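Local coordinates for acetylxylan esterase / glucomannan deacetylase (Cellvibrio japonicus, PDB 2W9X), which removes acetyl groups from plant cell wall xylan and glucomannan, with a strong preference for glucomannan, at residues L66-D71 with L125-D130; P182-A187 with N347-H352; I202-N207 with A252-E257; A287-M292 with G315-V320. All coordinates share one frame; numbering follows the deposited sequence.

Contact 1: L66-D71 with L125-D130; sequences LTLKFD and LGFYTD
T67 and Y128 form a hydrogen-bonded antiparallel pair, and both of their backbone bonds are short: Y128 N to T67 O is 2.7 Å and almost straight, T67 N to Y128 O is 2.8 Å. One step on, L68 faces F127 as a non-hydrogen-bonded pair; a beta bulge in strand 122-128 then sets K69 against two residues, K69 N giving its hydrogen to G126 O (3.1 Å) and K69 O taking one from L125 N (2.7 Å). K69 lays its aliphatic chain over one face of the Y128 ring; CD sits 3.6 Å from Y128 CE2, displaced toward the rim, in a CH-pi contact. The chain then bends at chi3 (89°) and chi4, and NZ ends in a salt bridge with D96, its pull on the ring being long and at most weak. K69 CB packs 3.5 Å from L125 CB. On the sheet face of L68 and F127 the two side chains run alongside each other, with L68 CD1 3.8 Å from F127 CD1, while L66 CD1 reaches F127 CB at 4.0 Å. Lacking a CB, G126 takes phi 110° without clashing with L125 O or Y128 CE2. Within the N-terminal CE2 region, strands 67-72 and 122-128 are inner neighbours of a five-stranded antiparallel sheet; L66, L68 and F127 pack on strand 108-113 of the second sheet, F127 also on strand 56-62, as in a beta sandwich.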
loop_
_atom_site.group_PDB
_atom_site.type_symbol
_atom_site.label_atom_id
_atom_site.label_comp_id
_atom_site.label_asym_id
_atom_site.label_seq_id
_atom_site.Cartn_x
_atom_site.Cartn_y
_atom_site.Cartn_z
ATOM N N LEU B 66 45.633 -8.145 8.572
ATOM C CA LEU B 66 44.355 -8.304 9.266
ATOM C C LEU B 66 44.133 -9.753 9.710
ATOM O O LEU B 66 44.403 -10.695 8.964
ATOM C CB LEU B 66 43.194 -7.835 8.372
ATOM C CG LEU B 66 41.796 -7.622 8.964
ATOM C CD1 LEU B 66 41.768 -6.449 9.955
ATOM C CD2 LEU B 66 40.795 -7.403 7.849
ATOM N N THR B 67 43.647 -9.916 10.934
ATOM C CA THR B 67 43.235 -11.219 11.433
ATOM C C THR B 67 41.801 -11.126 11.945
ATOM O O THR B 67 41.414 -10.155 12.613
ATOM C CB THR B 67 44.175 -11.733 12.556
ATOM O OG1 THR B 67 45.479 -11.976 12.013
ATOM C CG2 THR B 67 43.658 -13.031 13.178
ATOM N N LEU B 68 41.018 -12.140 11.608
ATOM C CA LEU B 68 39.686 -12.302 12.145
ATOM C C LEU B 68 39.740 -13.398 13.200
ATOM O O LEU B 68 40.196 -14.507 12.921
ATOM C CB LEU B 68 38.712 -12.690 11.029
ATOM C CG LEU B 68 38.080 -11.633 10.122
ATOM C CD1 LEU B 68 39.083 -10.924 9.217
ATOM C CD2 LEU B 68 37.026 -12.315 9.268
ATOM N N LYS B 69 39.303 -13.075 14.417
ATOM C CA LYS B 69 39.198 -14.063 15.480
ATOM C C LYS B 69 37.787 -14.617 15.502
ATOM O O LYS B 69 36.821 -13.872 15.696
ATOM C CB LYS B 69 39.528 -13.450 16.842
ATOM C CG LYS B 69 40.976 -13.064 17.058
ATOM C CD LYS B 69 41.200 -12.692 18.515
ATOM C CE LYS B 69 41.584 -13.897 19.389
ATOM N NZ LYS B 69 43.045 -14.203 19.341
ATOM N N PHE B 70 37.679 -15.927 15.317
ATOM C CA PHE B 70 36.389 -16.615 15.283
ATOM C C PHE B 70 36.195 -17.511 16.500
ATOM O O PHE B 70 37.160 -18.038 17.045
ATOM C CB PHE B 70 36.313 -17.527 14.057
ATOM C CG PHE B 70 36.000 -16.826 12.770
ATOM C CD1 PHE B 70 34.702 -16.384 12.494
ATOM C CD2 PHE B 70 36.984 -16.675 11.794
ATOM C CE1 PHE B 70 34.411 -15.765 11.283
ATOM C CE2 PHE B 70 36.702 -16.058 10.577
ATOM C CZ PHE B 70 35.418 -15.604 10.319
ATOM N N ASP B 71 34.942 -17.679 16.912
ATOM C CA ASP B 71 34.518 -18.832 17.709
ATOM C C ASP B 71 33.169 -19.276 17.157
ATOM O O ASP B 71 32.110 -19.011 17.747
ATOM C CB ASP B 71 34.438 -18.514 19.207
ATOM C CG ASP B 71 34.286 -19.776 20.072
ATOM O OD1 ASP B 71 34.579 -20.890 19.590
ATOM O OD2 ASP B 71 33.875 -19.661 21.243
ATOM N N LEU B 125 34.978 -12.698 17.356
ATOM C CA LEU B 125 35.817 -12.053 18.363
ATOM C C LEU B 125 36.602 -10.829 17.862
ATOM O O LEU B 125 37.481 -10.332 18.570
ATOM C CB LEU B 125 36.772 -13.075 19.000
ATOM C CG LEU B 125 36.182 -14.241 19.799
ATOM C CD1 LEU B 125 37.283 -15.037 20.487
ATOM C CD2 LEU B 125 35.235 -13.711 20.828
ATOM N N GLY B 126 36.307 -10.356 16.650
ATOM C CA GLY B 126 36.868 -9.084 16.179
ATOM C C GLY B 126 37.904 -9.099 15.068
ATOM O O GLY B 126 38.388 -10.163 14.650
ATOM N N PHE B 127 38.227 -7.884 14.603
ATOM C CA PHE B 127 39.244 -7.620 13.580
ATOM C C PHE B 127 40.540 -7.125 14.227
ATOM O O PHE B 127 40.572 -6.015 14.774
ATOM C CB PHE B 127 38.753 -6.536 12.608
ATOM C CG PHE B 127 37.513 -6.903 11.832
ATOM C CD1 PHE B 127 37.593 -7.736 10.717
ATOM C CD2 PHE B 127 36.274 -6.381 12.190
ATOM C CE1 PHE B 127 36.451 -8.068 9.988
ATOM C CE2 PHE B 127 35.125 -6.705 11.466
ATOM C CZ PHE B 127 35.215 -7.550 10.360
ATOM N N TYR B 128 41.604 -7.928 14.126
ATOM C CA TYR B 128 42.886 -7.642 14.783
ATOM C C TYR B 128 43.998 -7.257 13.797
ATOM O O TYR B 128 44.050 -7.781 12.672
ATOM C CB TYR B 128 43.309 -8.824 15.669
ATOM C CG TYR B 128 42.549 -8.871 16.980
ATOM C CD1 TYR B 128 43.196 -8.627 18.184
ATOM C CD2 TYR B 128 41.174 -9.131 17.007
ATOM C CE1 TYR B 128 42.501 -8.653 19.394
ATOM C CE2 TYR B 128 40.466 -9.153 18.213
ATOM C CZ TYR B 128 41.135 -8.917 19.399
ATOM O OH TYR B 128 40.447 -8.939 20.595
ATOM N N THR B 129 44.875 -6.335 14.230
ATOM C CA THR B 129 45.910 -5.774 13.354
ATOM C C THR B 129 47.245 -5.564 14.076
ATOM O O THR B 129 47.417 -5.940 15.243
ATOM C CB THR B 129 45.485 -4.394 12.770
ATOM O OG1 THR B 129 44.039 -4.288 12.755
ATOM C CG2 THR B 129 46.028 -4.212 11.340
ATOM N N ASP B 130 48.185 -4.976 13.338
ATOM C CA ASP B 130 49.424 -4.432 13.876
ATOM C C ASP B 130 49.119 -3.041 14.452
ATOM O O ASP B 130 48.371 -2.268 13.843
ATOM C CB ASP B 130 50.476 -4.335 12.767
#

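Contact 2: P182-A187 with N347-H352; sequences PLTAKA and NLLITH
T184 points from segment 182-187 at segment 347-352 and meets it with both branches. From its CB, chi1 of -55° sets CG2 anti to the backbone N and OG1 beside that N. The methyl CG2 lies 3.8 Å from L349 CB and 4.1 Å from I350 CG1, in the notch between these two side chains. OG1 comes against the flank of L349, 3.6 Å from CD1 and 3.7 Å from CB. This is contact with carbon and no polar bond across the interface; the hydroxyl is hydrogen-bonded instead to the carbonyl oxygen of F180, one turn back in its own helix, so a polar group can be buried here among apolar neighbours. The threonine side chain stands roughly perpendicular to that of L349 and runs antiparallel past that of I350. Segments 182-187 and 347-352, parts of helices 180-187 and 339-354, run roughly the same way, their axes 9.1 Å apart at a crossing angle of -35°, and pack side by side on one face of the parallel sheet of the SGNH-type alpha/beta/alpha hydrolase fold: T184 and L349 both rest on F147 of the strand 144-149. A187, one turn beyond T184, supplies the second foothold. Its CB lies 3.6 Å from I350 CD1, the end of an isoleucine whose CG1 also stands 3.8 Å from that methyl. On the sheet side L349 reaches I323 of strand 320-325, and P182 and A185 cover Y192 of strand 191-196.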
loop_
_atom_site.group_PDB
_atom_site.type_symbol
_atom_site.label_atom_id
_atom_site.label_comp_id
_atom_site.label_asym_id
_atom_site.label_seq_id
_atom_site.Cartn_x
_atom_site.Cartn_y
_atom_site.Cartn_z
ATOM N N PRO B 182 18.787 -8.586 2.166
ATOM C CA PRO B 182 20.115 -7.954 1.988
ATOM C C PRO B 182 20.301 -7.280 0.628
ATOM O O PRO B 182 20.874 -6.193 0.569
ATOM C CB PRO B 182 21.082 -9.124 2.177
ATOM C CG PRO B 182 20.367 -9.980 3.164
ATOM C CD PRO B 182 18.935 -9.982 2.620
ATOM N N LEU B 183 19.799 -7.898 -0.445
ATOM C CA LEU B 183 19.911 -7.317 -1.790
ATOM C C LEU B 183 19.146 -6.003 -1.901
ATOM O O LEU B 183 19.646 -5.045 -2.494
ATOM C CB LEU B 183 19.424 -8.283 -2.879
ATOM C CG LEU B 183 20.089 -9.635 -3.127
ATOM C CD1 LEU B 183 19.355 -10.319 -4.282
ATOM C CD2 LEU B 183 21.617 -9.535 -3.383
ATOM N N THR B 184 17.939 -5.951 -1.335
ATOM C CA THR B 184 17.197 -4.688 -1.273
ATOM C C THR B 184 17.942 -3.601 -0.470
ATOM O O THR B 184 18.078 -2.476 -0.937
ATOM C CB THR B 184 15.743 -4.895 -0.769
ATOM O OG1 THR B 184 15.100 -5.879 -1.597
ATOM C CG2 THR B 184 14.937 -3.613 -0.839
ATOM N N ALA B 185 18.414 -3.932 0.725
ATOM C CA ALA B 185 19.118 -2.960 1.561
ATOM C C ALA B 185 20.364 -2.383 0.854
ATOM O O ALA B 185 20.644 -1.188 0.930
ATOM C CB ALA B 185 19.499 -3.593 2.861
ATOM N N LYS B 186 21.091 -3.238 0.141
ATOM C CA LYS B 186 22.329 -2.824 -0.536
ATOM C C LYS B 186 22.110 -1.841 -1.689
ATOM O O LYS B 186 22.964 -0.972 -1.939
ATOM C CB LYS B 186 23.142 -4.050 -0.958
ATOM C CG LYS B 186 23.832 -4.715 0.250
ATOM C CD LYS B 186 24.565 -5.988 -0.132
ATOM C CE LYS B 186 25.342 -6.529 1.049
ATOM N NZ LYS B 186 26.079 -7.781 0.681
ATOM N N ALA B 187 20.958 -1.945 -2.361
ATOM C CA ALA B 187 20.600 -1.002 -3.432
ATOM C C ALA B 187 20.380 0.416 -2.895
ATOM O O ALA B 187 20.492 1.392 -3.640
ATOM C CB ALA B 187 19.367 -1.485 -4.207
ATOM N N ASN B 347 14.172 -6.721 -6.809
ATOM C CA ASN B 347 13.858 -5.707 -7.823
ATOM C C ASN B 347 12.477 -5.141 -7.615
ATOM O O ASN B 347 12.265 -3.943 -7.781
ATOM C CB ASN B 347 13.991 -6.270 -9.254
ATOM C CG ASN B 347 15.390 -6.756 -9.569
ATOM O OD1 ASN B 347 16.360 -6.369 -8.910
ATOM N ND2 ASN B 347 15.504 -7.620 -10.575
ATOM N N LEU B 348 11.538 -6.005 -7.243
ATOM C CA LEU B 348 10.171 -5.586 -6.923
ATOM C C LEU B 348 10.153 -4.561 -5.780
ATOM O O LEU B 348 9.509 -3.506 -5.862
ATOM C CB LEU B 348 9.375 -6.820 -6.492
ATOM C CG LEU B 348 7.939 -7.126 -6.885
ATOM C CD1 LEU B 348 7.765 -7.027 -8.402
ATOM C CD2 LEU B 348 7.632 -8.533 -6.406
ATOM N N LEU B 349 10.853 -4.907 -4.704
ATOM C CA LEU B 349 10.964 -4.062 -3.514
ATOM C C LEU B 349 11.721 -2.755 -3.791
ATOM O O LEU B 349 11.284 -1.671 -3.384
ATOM C CB LEU B 349 11.654 -4.861 -2.405
ATOM C CG LEU B 349 10.811 -5.897 -1.654
ATOM C CD1 LEU B 349 11.712 -6.752 -0.806
ATOM C CD2 LEU B 349 9.779 -5.194 -0.775
ATOM N N ILE B 350 12.854 -2.866 -4.486
ATOM C CA ILE B 350 13.653 -1.688 -4.858
ATOM C C ILE B 350 12.840 -0.644 -5.633
ATOM O O ILE B 350 12.833 0.544 -5.275
ATOM C CB ILE B 350 14.923 -2.094 -5.641
ATOM C CG1 ILE B 350 15.869 -2.870 -4.727
ATOM C CG2 ILE B 350 15.595 -0.850 -6.309
ATOM C CD1 ILE B 350 16.895 -3.766 -5.449
ATOM N N THR B 351 12.144 -1.094 -6.674
ATOM C CA THR B 351 11.273 -0.240 -7.476
ATOM C C THR B 351 10.155 0.386 -6.641
ATOM O O THR B 351 9.847 1.570 -6.792
ATOM C CB THR B 351 10.667 -1.041 -8.662
ATOM O OG1 THR B 351 11.726 -1.703 -9.367
ATOM C CG2 THR B 351 9.909 -0.137 -9.630
ATOM N N HIS B 352 9.543 -0.421 -5.771
ATOM C CA HIS B 352 8.494 0.055 -4.872
ATOM C C HIS B 352 9.049 1.174 -3.992
ATOM O O HIS B 352 8.454 2.240 -3.901
ATOM C CB HIS B 352 7.962 -1.097 -4.008
ATOM C CG HIS B 352 6.821 -0.709 -3.121
ATOM N ND1 HIS B 352 5.511 -0.714 -3.549
ATOM C CD2 HIS B 352 6.794 -0.293 -1.834
ATOM C CE1 HIS B 352 4.724 -0.318 -2.565
ATOM N NE2 HIS B 352 5.478 -0.057 -1.512
#

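Contact 3: I202-N207 with A252-E257; sequences IVRNYN and ALNDNE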
loop_
_atom_site.group_PDB
_atom_site.type_symbol
_atom_site.label_atom_id
_atom_site.label_comp_id
_atom_site.label_asym_id
_atom_site.label_seq_id
_atom_site.Cartn_x
_atom_site.Cartn_y
_atom_site.Cartn_z
ATOM N N ILE B 202 2.745 -16.323 11.672
ATOM C CA ILE B 202 2.128 -15.386 12.650
ATOM C C ILE B 202 1.625 -16.087 13.917
ATOM O O ILE B 202 1.945 -15.662 15.041
ATOM C CB ILE B 202 0.964 -14.570 11.992
ATOM C CG1 ILE B 202 1.509 -13.647 10.896
ATOM C CG2 ILE B 202 0.115 -13.800 13.035
ATOM C CD1 ILE B 202 2.485 -12.583 11.364
ATOM N N VAL B 203 0.821 -17.144 13.745
ATOM C CA VAL B 203 0.298 -17.919 14.885
ATOM C C VAL B 203 0.549 -19.408 14.702
ATOM O O VAL B 203 0.657 -20.155 15.686
ATOM C CB VAL B 203 -1.249 -17.712 15.138
ATOM C CG1 VAL B 203 -1.553 -16.299 15.667
ATOM C CG2 VAL B 203 -2.090 -18.041 13.893
ATOM N N ARG B 204 0.619 -19.826 13.440
ATOM C CA ARG B 204 0.698 -21.256 13.098
ATOM C C ARG B 204 1.934 -21.500 12.239
ATOM O O ARG B 204 2.178 -20.781 11.285
ATOM C CB ARG B 204 -0.580 -21.713 12.379
ATOM C CG ARG B 204 -0.609 -23.202 12.044
ATOM C CD ARG B 204 -1.923 -23.564 11.401
ATOM N NE ARG B 204 -1.962 -25.003 11.210
ATOM C CZ ARG B 204 -1.836 -25.610 10.036
ATOM N NH1 ARG B 204 -1.721 -24.896 8.924
ATOM N NH2 ARG B 204 -1.850 -26.947 9.980
ATOM N N ASN B 205 2.734 -22.506 12.587
ATOM C CA ASN B 205 3.969 -22.785 11.835
ATOM C C ASN B 205 3.750 -23.927 10.840
ATOM O O ASN B 205 2.674 -24.523 10.836
ATOM C CB ASN B 205 5.095 -23.107 12.825
ATOM C CG ASN B 205 5.207 -22.066 13.932
ATOM O OD1 ASN B 205 5.250 -20.862 13.663
ATOM N ND2 ASN B 205 5.271 -22.524 15.177
ATOM N N TYR B 206 4.763 -24.257 10.029
ATOM C CA TYR B 206 4.605 -25.309 9.020
ATOM C C TYR B 206 3.952 -26.595 9.550
ATOM O O TYR B 206 4.472 -27.236 10.470
ATOM C CB TYR B 206 5.917 -25.679 8.323
ATOM C CG TYR B 206 5.661 -26.708 7.250
ATOM C CD1 TYR B 206 4.968 -26.359 6.093
ATOM C CD2 TYR B 206 6.066 -28.036 7.400
ATOM C CE1 TYR B 206 4.710 -27.294 5.104
ATOM C CE2 TYR B 206 5.808 -28.983 6.402
ATOM C CZ TYR B 206 5.111 -28.597 5.267
ATOM O OH TYR B 206 4.829 -29.502 4.257
ATOM N N ASN B 207 2.825 -26.967 8.943
ATOM C CA ASN B 207 2.047 -28.142 9.353
ATOM C C ASN B 207 1.768 -28.249 10.867
ATOM O O ASN B 207 1.724 -29.357 11.437
ATOM C CB ASN B 207 2.666 -29.441 8.802
ATOM C CG ASN B 207 1.740 -30.637 8.969
ATOM O OD1 ASN B 207 0.512 -30.522 8.813
ATOM N ND2 ASN B 207 2.312 -31.780 9.326
ATOM N N ALA B 252 -3.497 -27.998 5.620
ATOM C CA ALA B 252 -4.734 -28.219 6.340
ATOM C C ALA B 252 -4.451 -28.402 7.830
ATOM O O ALA B 252 -3.390 -28.885 8.213
ATOM C CB ALA B 252 -5.415 -29.472 5.786
ATOM N N LEU B 253 -5.414 -28.019 8.663
ATOM C CA LEU B 253 -5.325 -28.245 10.097
ATOM C C LEU B 253 -5.358 -29.745 10.435
ATOM O O LEU B 253 -6.145 -30.501 9.878
ATOM C CB LEU B 253 -6.457 -27.510 10.830
ATOM C CG LEU B 253 -6.381 -25.978 10.860
ATOM C CD1 LEU B 253 -7.786 -25.361 10.999
ATOM C CD2 LEU B 253 -5.441 -25.499 11.966
ATOM N N ASN B 254 -4.479 -30.161 11.335
ATOM C CA ASN B 254 -4.579 -31.484 11.948
ATOM C C ASN B 254 -5.570 -31.464 13.096
ATOM O O ASN B 254 -5.936 -30.388 13.568
ATOM C CB ASN B 254 -3.203 -31.939 12.400
ATOM C CG ASN B 254 -2.248 -32.060 11.235
ATOM O OD1 ASN B 254 -2.279 -33.055 10.509
ATOM N ND2 ASN B 254 -1.423 -31.025 11.018
ATOM N N ASP B 255 -5.994 -32.654 13.539
ATOM C CA ASP B 255 -6.982 -32.800 14.600
ATOM C C ASP B 255 -6.492 -32.265 15.942
ATOM O O ASP B 255 -7.283 -31.769 16.728
ATOM C CB ASP B 255 -7.362 -34.286 14.773
ATOM C CG ASP B 255 -8.170 -34.841 13.593
ATOM O OD1 ASP B 255 -8.903 -34.060 12.934
ATOM O OD2 ASP B 255 -8.072 -36.069 13.342
ATOM N N ASN B 256 -5.191 -32.377 16.206
ATOM C CA ASN B 256 -4.649 -32.014 17.515
ATOM C C ASN B 256 -4.281 -30.531 17.701
ATOM O O ASN B 256 -3.769 -30.146 18.747
ATOM C CB ASN B 256 -3.465 -32.927 17.878
ATOM C CG ASN B 256 -2.268 -32.746 16.952
ATOM O OD1 ASN B 256 -2.320 -32.001 15.976
ATOM N ND2 ASN B 256 -1.176 -33.431 17.267
ATOM N N GLU B 257 -4.557 -29.706 16.695
ATOM C CA GLU B 257 -4.206 -28.280 16.718
ATOM C C GLU B 257 -5.284 -27.449 17.416
ATOM O O GLU B 257 -6.440 -27.867 17.492
ATOM C CB GLU B 257 -3.984 -27.778 15.300
ATOM C CG GLU B 257 -2.832 -28.477 14.574
ATOM C CD GLU B 257 -2.404 -27.755 13.303
ATOM O OE1 GLU B 257 -2.505 -28.349 12.210
ATOM O OE2 GLU B 257 -1.946 -26.598 13.395
HETATM O O HOH W 1 -1.662 -30.963 7.449
HETATM O O HOH W 2 0.166 -34.024 9.481
#
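Two irregular loops face each other here, their nearest CA atoms, those of N207 and L253, 7.4 Å apart, and the second loop folds through a type I beta turn from N254 to E257. R204 spans the gap: with CG anti to the backbone N (chi1 -177°) and the chain extended to NE, the guanidinium arrives side-on at the carboxylate of E257. NE bonds OE2 and NH2 bonds OE1, each at 2.7 Å, in a bidentate salt bridge with the guanidinium and carboxylate planes 21° apart, nearly coplanar. NH2 meets the syn lone pair of OE1; OE2 is also met on its syn side, 19° out of plane. E257 OE1 is gripped twice more from its own turn, by N254 N at 2.8 Å and by N254 ND2 at 3.1 Å from above the carboxylate plane. Three donors on one oxygen would probably favour the ionised acid and hold it in rotation. In this SGNH-type hydrolase the R204 side chain lies about 7 Å from that of N247, a likely transition-state stabiliser, and the backbone N atoms of I202, V203 and R204 all bond the carboxylate of D248. L253 CD2 covers one guanidinium face, 3.6 Å from NE, while NH2 makes a weak, bent bond to A252 O and NH1 bonds T251. N207 extends the join toward solvent: its OD1 accepts from N254 ND2 at 3.0 Å, with the donor above the carbonyl plane, and one water links that OD1 to A252 O. A second water bridges N207 ND2 and N254 OD1.

Contact 4: A287-M292 with G315-V320; sequences AQFILM and GGLHQV
F289 N gives its hydrogen to Q319 O at 2.9 Å, a nearly straight bond (170°) that starts the pairing of the two segments. Beside it, V320 CA lies 3.4 Å from F289 O in a CA-H...O contact, and F289 and V320 form a parallel bridge. Their side chains share one sheet face: V320 chi1 of 57° sets CG1 between the backbone N and the carbonyl carbon, leaving CG2 anti to N; CG2 is held between F289 CB at 3.9 Å and L291 CG at 3.8 Å. F289 CD2 lies 4.2 Å from L317 CD2, which approaches the ring obliquely, and the edge of the same ring borders Q319 O. Q319 is the centre of an inverse gamma turn; its CG abuts A287 O at 3.4 Å, a buried carbonyl oxygen with no polar partner in the model. Helix 262-283 covers this face through L280 on F289 and Y273 on L291. Ahead of the turn, helix 300-314 closes in a Schellman motif at G316. Strand 288-294, helix 300-314 and strand 320-325 thus make a beta-alpha-beta crossover at the edge of this chain's parallel sheet, as in the alpha/beta/alpha fold of SGNH hydrolases.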
loop_
_atom_site.group_PDB
_atom_site.type_symbol
_atom_site.label_atom_id
_atom_site.label_comp_id
_atom_site.label_asym_id
_atom_site.label_seq_id
_atom_site.Cartn_x
_atom_site.Cartn_y
_atom_site.Cartn_z
ATOM N N ALA B 287 8.496 4.070 11.419
ATOM C CA ALA B 287 8.469 2.877 10.564
ATOM C C ALA B 287 7.263 2.823 9.638
ATOM O O ALA B 287 6.126 3.038 10.053
ATOM C CB ALA B 287 8.525 1.622 11.411
ATOM N N GLN B 288 7.537 2.545 8.368
ATOM C CA GLN B 288 6.498 2.282 7.389
ATOM C C GLN B 288 6.574 0.804 6.996
ATOM O O GLN B 288 7.667 0.257 6.794
ATOM C CB GLN B 288 6.631 3.246 6.200
ATOM C CG GLN B 288 6.608 4.708 6.655
ATOM C CD GLN B 288 6.461 5.708 5.523
ATOM O OE1 GLN B 288 5.540 5.614 4.702
ATOM N NE2 GLN B 288 7.360 6.690 5.485
ATOM N N PHE B 289 5.409 0.160 6.928
ATOM C CA PHE B 289 5.315 -1.296 6.892
ATOM C C PHE B 289 4.898 -1.802 5.511
ATOM O O PHE B 289 4.037 -1.217 4.852
ATOM C CB PHE B 289 4.315 -1.800 7.949
ATOM C CG PHE B 289 4.721 -1.499 9.377
ATOM C CD1 PHE B 289 5.534 -2.370 10.081
ATOM C CD2 PHE B 289 4.283 -0.331 10.014
ATOM C CE1 PHE B 289 5.906 -2.082 11.407
ATOM C CE2 PHE B 289 4.636 -0.048 11.329
ATOM C CZ PHE B 289 5.455 -0.920 12.022
ATOM N N ILE B 290 5.527 -2.891 5.084
ATOM C CA ILE B 290 5.147 -3.568 3.842
ATOM C C ILE B 290 4.877 -5.030 4.156
ATOM O O ILE B 290 5.765 -5.749 4.590
ATOM C CB ILE B 290 6.219 -3.432 2.747
ATOM C CG1 ILE B 290 6.435 -1.950 2.385
ATOM C CG2 ILE B 290 5.819 -4.235 1.484
ATOM C CD1 ILE B 290 7.573 -1.703 1.412
ATOM N N LEU B 291 3.645 -5.464 3.920
ATOM C CA LEU B 291 3.266 -6.840 4.202
ATOM C C LEU B 291 3.289 -7.608 2.894
ATOM O O LEU B 291 2.511 -7.316 1.986
ATOM C CB LEU B 291 1.889 -6.893 4.884
ATOM C CG LEU B 291 1.707 -5.938 6.077
ATOM C CD1 LEU B 291 0.465 -6.344 6.895
ATOM C CD2 LEU B 291 2.955 -5.864 7.007
ATOM N N MET B 292 4.222 -8.545 2.797
ATOM C CA MET B 292 4.605 -9.156 1.524
ATOM C C MET B 292 4.304 -10.657 1.517
ATOM O O MET B 292 4.763 -11.374 2.399
ATOM C CB MET B 292 6.103 -8.893 1.313
ATOM C CG MET B 292 6.705 -9.491 0.060
ATOM S SD MET B 292 8.343 -8.779 -0.125
ATOM C CE MET B 292 8.880 -9.679 -1.571
ATOM N N GLY B 315 -8.000 1.168 12.178
ATOM C CA GLY B 315 -7.614 1.557 13.534
ATOM C C GLY B 315 -6.738 2.804 13.587
ATOM O O GLY B 315 -6.376 3.271 14.677
ATOM N N GLY B 316 -6.380 3.350 12.431
ATOM C CA GLY B 316 -5.618 4.595 12.418
ATOM C C GLY B 316 -4.134 4.467 12.119
ATOM O O GLY B 316 -3.410 5.453 12.218
ATOM N N LEU B 317 -3.681 3.262 11.764
ATOM C CA LEU B 317 -2.294 3.030 11.382
ATOM C C LEU B 317 -2.230 2.917 9.866
ATOM O O LEU B 317 -2.392 1.832 9.297
ATOM C CB LEU B 317 -1.738 1.754 12.034
ATOM C CG LEU B 317 -0.205 1.579 12.080
ATOM C CD1 LEU B 317 0.167 0.667 13.242
ATOM C CD2 LEU B 317 0.377 1.036 10.774
ATOM N N HIS B 318 -2.006 4.043 9.210
ATOM C CA HIS B 318 -2.202 4.087 7.791
ATOM C C HIS B 318 -0.943 3.742 6.995
ATOM O O HIS B 318 -1.042 3.395 5.822
ATOM C CB HIS B 318 -2.795 5.437 7.385
ATOM C CG HIS B 318 -4.029 5.812 8.159
ATOM N ND1 HIS B 318 -5.248 5.184 7.983
ATOM C CD2 HIS B 318 -4.233 6.775 9.097
ATOM C CE1 HIS B 318 -6.142 5.741 8.781
ATOM N NE2 HIS B 318 -5.554 6.708 9.466
ATOM N N GLN B 319 0.229 3.803 7.636
ATOM C CA GLN B 319 1.510 3.595 6.922
ATOM C C GLN B 319 1.820 2.108 6.707
ATOM O O GLN B 319 2.846 1.584 7.127
ATOM C CB GLN B 319 2.677 4.367 7.586
ATOM C CG GLN B 319 2.995 3.999 9.052
ATOM C CD GLN B 319 2.214 4.820 10.059
ATOM O OE1 GLN B 319 0.990 4.718 10.149
ATOM N NE2 GLN B 319 2.926 5.637 10.843
ATOM N N VAL B 320 0.892 1.432 6.049
ATOM C CA VAL B 320 1.025 0.015 5.793
ATOM C C VAL B 320 0.495 -0.284 4.383
ATOM O O VAL B 320 -0.505 0.295 3.930
ATOM C CB VAL B 320 0.377 -0.843 6.946
ATOM C CG1 VAL B 320 -1.091 -0.494 7.144
ATOM C CG2 VAL B 320 0.598 -2.363 6.743
#

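Overall arrangement
Contact 1 belongs to the N-terminal CE2 region, contacts 2, 3 and 4 to the SGNH-type hydrolase fold. Contacts 3 and 4 both lie across the chain's centre from contact 1; contact 2 is the nearest of the three to it, the centres 31 Å apart. Contacts 2 and 4 join parts of one layered core: I290 and M292 of the strand pack on H352 and L349 of the helix. Contact 4 is buried, contacts 1 to 3 partly so. Antiparallel backbone bonding dominates contact 1, one parallel bridge with apolar packing contact 4, and van der Waals packing contact 2. Contact 3, between loops close to the probable transition-state stabilisers, instead relies on charge, amides and water.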